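Side-chain contacts in ionotropic glutamate receptor bacterial homologue (Nostoc punctiforme, PDB 2PYY), which binds L-glutamate in the cleft of its ligand-binding core, probably to gate an ion channel as other ionotropic glutamate receptors do: residues S33-Q37 with I38-S42; E74-N78 with F79-L83. All coordinates share one frame; numbering follows the deposited sequence.

Contact 1. Residues S33-Q37 with I38-S42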
loop_
_atom_site.group_PDB
_atom_site.type_symbol
_atom_site.label_atom_id
_atom_site.label_comp_id
_atom_site.label_asym_id
_atom_site.label_seq_id
_atom_site.Cartn_x
_atom_site.Cartn_y
_atom_site.Cartn_z
ATOM N N SER B 33 7.267 -15.397 -19.709
ATOM C CA SER B 33 7.867 -16.655 -19.251
ATOM C C SER B 33 6.900 -17.467 -18.409
ATOM O O SER B 33 6.791 -18.686 -18.550
ATOM C CB SER B 33 9.126 -16.395 -18.419
ATOM O OG SER B 33 10.054 -15.604 -19.127
ATOM N N ILE B 34 6.216 -16.773 -17.509
ATOM C CA ILE B 34 5.249 -17.402 -16.627
ATOM C C ILE B 34 4.144 -18.030 -17.469
ATOM O O ILE B 34 3.740 -19.161 -17.233
ATOM C CB ILE B 34 4.631 -16.362 -15.676
ATOM C CG1 ILE B 34 5.713 -15.785 -14.759
ATOM C CG2 ILE B 34 3.508 -16.985 -14.886
ATOM C CD1 ILE B 34 5.215 -14.667 -13.857
ATOM N N ALA B 35 3.674 -17.283 -18.462
ATOM C CA ALA B 35 2.607 -17.743 -19.343
ATOM C C ALA B 35 3.050 -18.898 -20.232
ATOM O O ALA B 35 2.317 -19.863 -20.424
ATOM C CB ALA B 35 2.115 -16.592 -20.200
ATOM N N THR B 36 4.246 -18.793 -20.789
ATOM C CA THR B 36 4.742 -19.849 -21.652
ATOM C C THR B 36 4.919 -21.134 -20.840
ATOM O O THR B 36 4.589 -22.226 -21.306
ATOM C CB THR B 36 6.049 -19.430 -22.322
ATOM O OG1 THR B 36 6.945 -18.938 -21.332
ATOM C CG2 THR B 36 5.797 -18.330 -23.340
ATOM N N GLN B 37 5.394 -21.003 -19.608
ATOM C CA GLN B 37 5.600 -22.168 -18.765
ATOM C C GLN B 37 4.295 -22.830 -18.315
ATOM O O GLN B 37 4.261 -24.039 -18.095
ATOM C CB GLN B 37 6.413 -21.787 -17.541
ATOM C CG GLN B 37 6.950 -22.986 -16.817
ATOM C CD GLN B 37 7.346 -22.660 -15.406
ATOM O OE1 GLN B 37 8.041 -21.671 -15.163
ATOM N NE2 GLN B 37 6.911 -23.489 -14.456
ATOM N N ILE B 38 3.232 -22.040 -18.163
ATOM C CA ILE B 38 1.921 -22.549 -17.741
ATOM C C ILE B 38 1.128 -23.121 -18.922
ATOM O O ILE B 38 0.211 -23.921 -18.734
ATOM C CB ILE B 38 1.070 -21.422 -17.076
ATOM C CG1 ILE B 38 1.735 -20.954 -15.779
ATOM C CG2 ILE B 38 -0.336 -21.923 -16.773
ATOM C CD1 ILE B 38 1.087 -19.726 -15.159
ATOM N N GLY B 39 1.476 -22.705 -20.136
ATOM C CA GLY B 39 0.776 -23.191 -21.309
ATOM C C GLY B 39 -0.363 -22.258 -21.646
ATOM O O GLY B 39 -1.275 -22.593 -22.396
ATOM N N ILE B 40 -0.307 -21.063 -21.081
ATOM C CA ILE B 40 -1.338 -20.081 -21.324
ATOM C C ILE B 40 -0.888 -19.057 -22.368
ATOM O O ILE B 40 0.284 -18.680 -22.429
ATOM C CB ILE B 40 -1.746 -19.407 -19.978
ATOM C CG1 ILE B 40 -2.457 -18.084 -20.227
ATOM C CG2 ILE B 40 -0.522 -19.219 -19.100
ATOM C CD1 ILE B 40 -1.536 -16.908 -20.409
ATOM N N GLU B 41 -1.824 -18.644 -23.214
ATOM C CA GLU B 41 -1.561 -17.651 -24.248
ATOM C C GLU B 41 -2.345 -16.416 -23.810
ATOM O O GLU B 41 -3.421 -16.543 -23.231
ATOM C CB GLU B 41 -2.040 -18.175 -25.609
ATOM C CG GLU B 41 -1.253 -19.410 -26.104
ATOM C CD GLU B 41 -1.735 -19.961 -27.447
ATOM O OE1 GLU B 41 -1.175 -20.997 -27.903
ATOM O OE2 GLU B 41 -2.665 -19.368 -28.044
ATOM N N SER B 42 -1.819 -15.227 -24.068
ATOM C CA SER B 42 -2.508 -14.030 -23.618
ATOM C C SER B 42 -2.483 -12.832 -24.556
ATOM O O SER B 42 -1.661 -12.746 -25.474
ATOM C CB SER B 42 -1.944 -13.615 -22.252
ATOM O OG SER B 42 -0.531 -13.501 -22.302
#

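Contact 2. Residues E74-N78 with F79-L83. With GLU (glutamic acid), chain E.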
loop_
_atom_site.group_PDB
_atom_site.type_symbol
_atom_site.label_atom_id
_atom_site.label_comp_id
_atom_site.label_asym_id
_atom_site.label_seq_id
_atom_site.Cartn_x
_atom_site.Cartn_y
_atom_site.Cartn_z
ATOM N N GLU B 74 -5.120 -2.171 1.207
ATOM C CA GLU B 74 -6.373 -1.738 0.593
ATOM C C GLU B 74 -6.726 -2.526 -0.666
ATOM O O GLU B 74 -7.882 -2.901 -0.885
ATOM C CB GLU B 74 -6.282 -0.253 0.252
ATOM C CG GLU B 74 -7.432 0.265 -0.578
ATOM C CD GLU B 74 -7.185 1.677 -1.035
ATOM O OE1 GLU B 74 -6.101 1.933 -1.619
ATOM O OE2 GLU B 74 -8.065 2.537 -0.808
ATOM N N ARG B 75 -5.722 -2.751 -1.506
ATOM C CA ARG B 75 -5.924 -3.504 -2.731
ATOM C C ARG B 75 -6.152 -4.983 -2.413
ATOM O O ARG B 75 -6.972 -5.652 -3.048
ATOM C CB ARG B 75 -4.715 -3.326 -3.661
ATOM C CG ARG B 75 -4.546 -1.880 -4.124
ATOM C CD ARG B 75 -3.274 -1.661 -4.928
ATOM N NE ARG B 75 -3.204 -0.298 -5.447
ATOM C CZ ARG B 75 -2.147 0.220 -6.060
ATOM N NH1 ARG B 75 -1.044 -0.512 -6.237
ATOM N NH2 ARG B 75 -2.201 1.472 -6.496
ATOM N N GLU B 76 -5.441 -5.484 -1.413
ATOM C CA GLU B 76 -5.566 -6.878 -1.016
ATOM C C GLU B 76 -6.951 -7.177 -0.452
ATOM O O GLU B 76 -7.415 -8.320 -0.478
ATOM C CB GLU B 76 -4.503 -7.210 0.024
ATOM C CG GLU B 76 -3.910 -8.607 -0.118
ATOM C CD GLU B 76 -4.888 -9.695 0.245
ATOM O OE1 GLU B 76 -5.560 -9.549 1.290
ATOM O OE2 GLU B 76 -4.976 -10.703 -0.502
ATOM N N GLN B 77 -7.616 -6.148 0.048
ATOM C CA GLN B 77 -8.936 -6.334 0.617
ATOM C C GLN B 77 -9.967 -6.768 -0.419
ATOM O O GLN B 77 -10.811 -7.627 -0.154
ATOM C CB GLN B 77 -9.397 -5.048 1.290
ATOM C CG GLN B 77 -10.723 -5.192 2.016
ATOM C CD GLN B 77 -11.135 -3.907 2.700
ATOM O OE1 GLN B 77 -10.497 -3.473 3.665
ATOM N NE2 GLN B 77 -12.200 -3.283 2.198
ATOM N N ASN B 78 -9.890 -6.193 -1.611
ATOM C CA ASN B 78 -10.849 -6.518 -2.661
ATOM C C ASN B 78 -10.301 -7.311 -3.828
ATOM O O ASN B 78 -11.058 -7.768 -4.691
ATOM C CB ASN B 78 -11.487 -5.232 -3.171
ATOM C CG ASN B 78 -12.243 -4.510 -2.084
ATOM O OD1 ASN B 78 -13.290 -4.971 -1.642
ATOM N ND2 ASN B 78 -11.708 -3.386 -1.634
ATOM N N PHE B 79 -8.985 -7.481 -3.855
ATOM C CA PHE B 79 -8.353 -8.215 -4.940
ATOM C C PHE B 79 -7.304 -9.192 -4.422
ATOM O O PHE B 79 -6.945 -9.162 -3.250
ATOM C CB PHE B 79 -7.738 -7.226 -5.940
ATOM C CG PHE B 79 -8.732 -6.234 -6.490
ATOM C CD1 PHE B 79 -9.001 -5.045 -5.813
ATOM C CD2 PHE B 79 -9.461 -6.532 -7.639
ATOM C CE1 PHE B 79 -9.988 -4.171 -6.268
ATOM C CE2 PHE B 79 -10.448 -5.668 -8.103
ATOM C CZ PHE B 79 -10.713 -4.485 -7.413
ATOM N N ASP B 80 -6.847 -10.078 -5.296
ATOM C CA ASP B 80 -5.853 -11.072 -4.920
ATOM C C ASP B 80 -4.519 -10.749 -5.602
ATOM O O ASP B 80 -4.488 -10.100 -6.648
ATOM C CB ASP B 80 -6.324 -12.468 -5.335
ATOM C CG ASP B 80 -6.300 -13.460 -4.186
ATOM O OD1 ASP B 80 -5.597 -13.189 -3.191
ATOM O OD2 ASP B 80 -6.963 -14.515 -4.290
ATOM N N PHE B 81 -3.427 -11.206 -5.001
ATOM C CA PHE B 81 -2.101 -10.982 -5.542
ATOM C C PHE B 81 -1.300 -12.278 -5.582
ATOM O O PHE B 81 -1.501 -13.162 -4.755
ATOM C CB PHE B 81 -1.323 -9.974 -4.689
ATOM C CG PHE B 81 -1.632 -8.538 -4.995
ATOM C CD1 PHE B 81 -2.500 -7.814 -4.191
ATOM C CD2 PHE B 81 -1.057 -7.911 -6.092
ATOM C CE1 PHE B 81 -2.795 -6.477 -4.475
ATOM C CE2 PHE B 81 -1.344 -6.576 -6.388
ATOM C CZ PHE B 81 -2.215 -5.862 -5.577
ATOM N N SER B 82 -0.409 -12.385 -6.560
ATOM C CA SER B 82 0.456 -13.539 -6.659
ATOM C C SER B 82 1.559 -13.201 -5.669
ATOM O O SER B 82 1.496 -12.173 -4.980
ATOM C CB SER B 82 1.105 -13.605 -8.022
ATOM O OG SER B 82 2.045 -12.547 -8.144
ATOM N N LEU B 83 2.568 -14.058 -5.613
ATOM C CA LEU B 83 3.724 -13.813 -4.770
ATOM C C LEU B 83 4.385 -12.588 -5.378
ATOM O O LEU B 83 4.226 -12.326 -6.560
ATOM C CB LEU B 83 4.685 -14.994 -4.866
ATOM C CG LEU B 83 4.182 -16.238 -4.151
ATOM C CD1 LEU B 83 5.010 -17.477 -4.538
ATOM C CD2 LEU B 83 4.241 -15.979 -2.665
HETATM N N GLU E . 3.739 1.099 -7.892
HETATM C CA GLU E . 2.732 2.184 -8.083
HETATM C C GLU E . 1.357 1.697 -7.636
HETATM O O GLU E . 1.135 0.468 -7.669
HETATM C CB GLU E . 2.669 2.591 -9.556
HETATM C CG GLU E . 1.755 3.780 -9.834
HETATM C CD GLU E . 1.589 4.067 -11.321
HETATM O OE1 GLU E . 1.044 5.136 -11.663
HETATM O OE2 GLU E . 2.001 3.219 -12.142
HETATM O OXT GLU E . 0.517 2.542 -7.265
#

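Contact 1. Residues S33-Q37 with I38-S42
Ile38 lies alongside Ile34, one helical turn earlier, and the two side chains point the same way. The touch is between Ile34 CG2 and Ile38 CD1, 3.7 Å apart. Ile38 CG1 also stands 3.1 Å from Ile34 O. The first torsion of Ile38 explains this: CG1 is anti to the carbonyl carbon (chi1 -65°) and lies beside the backbone N. An alanine in place of Ile38 would lose this branch and would probably leave a gap beside CG2 of Ile34.

Ile40 meets Ala35 after the turn. Ile40 CD1 reaches Ala35 CB at 3.7 Å, while Ile40 CG2 sits 3.2 Å from Ala35 O. That oxygen takes two backbone bonds from opposite faces of its carbonyl plane. Gly39 N and Ile40 N are each 3.0 Å from Ala35 O. The bond from Ile40 N to Ala35 O and the weak one from Gly39 N to Thr36 O make a Schellman motif. Gly39 is its C-prime residue and has positive phi (92°), where a CB would collide with the carbonyl oxygen of Ile38.

Further out, Leu207 of helix 197-209 packs on Ile34, and Leu5 of strand 5-10 touches Ile40. The chemistry implies a helix end closed by its own backbone. The oxygen of Ala35 accepts two hydrogen bonds and is covered by Ile40 CG2, while Ile38 packs on Ile34 O.

Contact 2. Residues E74-N78 with F79-L83
The Phe79 ring has Asn78 O over one face and Arg75 O at its edge, in the ring plane. Phe79 CG is 3.3 Å from Asn78 O, and Asn78 CB comes to 3.6 Å from Phe79 CE1. The Phe81 ring turns its edge to the helix: Arg75 CB lies in the ring plane, 3.8 Å from Phe81 CE1. The third flat group is the Arg75 guanidinium, which meets the bound glutamate at its edge. Arg75 NH1 gives an almost straight bond (174°) to the ligand O at 2.8 Å, and Arg75 NH2 bonds to the ligand OXT at 3.0 Å. This paired grip holds the ligand alpha-carboxylate, a hallmark of ionotropic glutamate receptor binding cores. The Arg75 side chain is extended from CG to NE, which carries the guanidinium away from the helix into the pocket. Ser70 O accepts a further bond from NH1 and helps to fix the group.

Phe79 N bonds to Arg75 O, one turn back. Glu76 and Asp80 lie side by side, with Glu76 OE2 3.7 Å from Asp80 OD1 and their carboxylate planes 57° apart. Lys198 of the second subunit forms salt bridges to both, which probably offsets the repulsion. Its NZ also donates a hydrogen bond to Phe79 O, and Arg197 of that subunit pairs with Asp80 OD2, so the turn is part of the subunit interface.

Within its own chain, Phe79 packs on Ile54, Ile57 and Lys58 of helix 50-58. Ile189 touches both phenylalanines, and Asp80 pairs by backbone with Leu190, placing strand 80-81 at the edge of the mixed sheet beside strand 175-190.

From the N terminus, the chain runs through strand 5-10 to contact 1, which spans the end of helix 26-38 and turns the chain toward strand 42-47. Helix 50-58 and strand 64-66 follow. Contact 2 starts within helix 73-78 and runs into strand 80-81. Each contact closes a short local turn. They stand in series and neither nest nor cross. The centres of contacts 1 and 2 are 22 Å apart. The nearest atoms of contacts 1 and 2 are about 7 Å apart and do not touch. Contact 1 joins a helix end to the three-stranded parallel sheet. Contact 2 joins a ligand-binding helix to the six-stranded mixed sheet. Helix 197-209 packs against both ranges, 33-37 and 79-83.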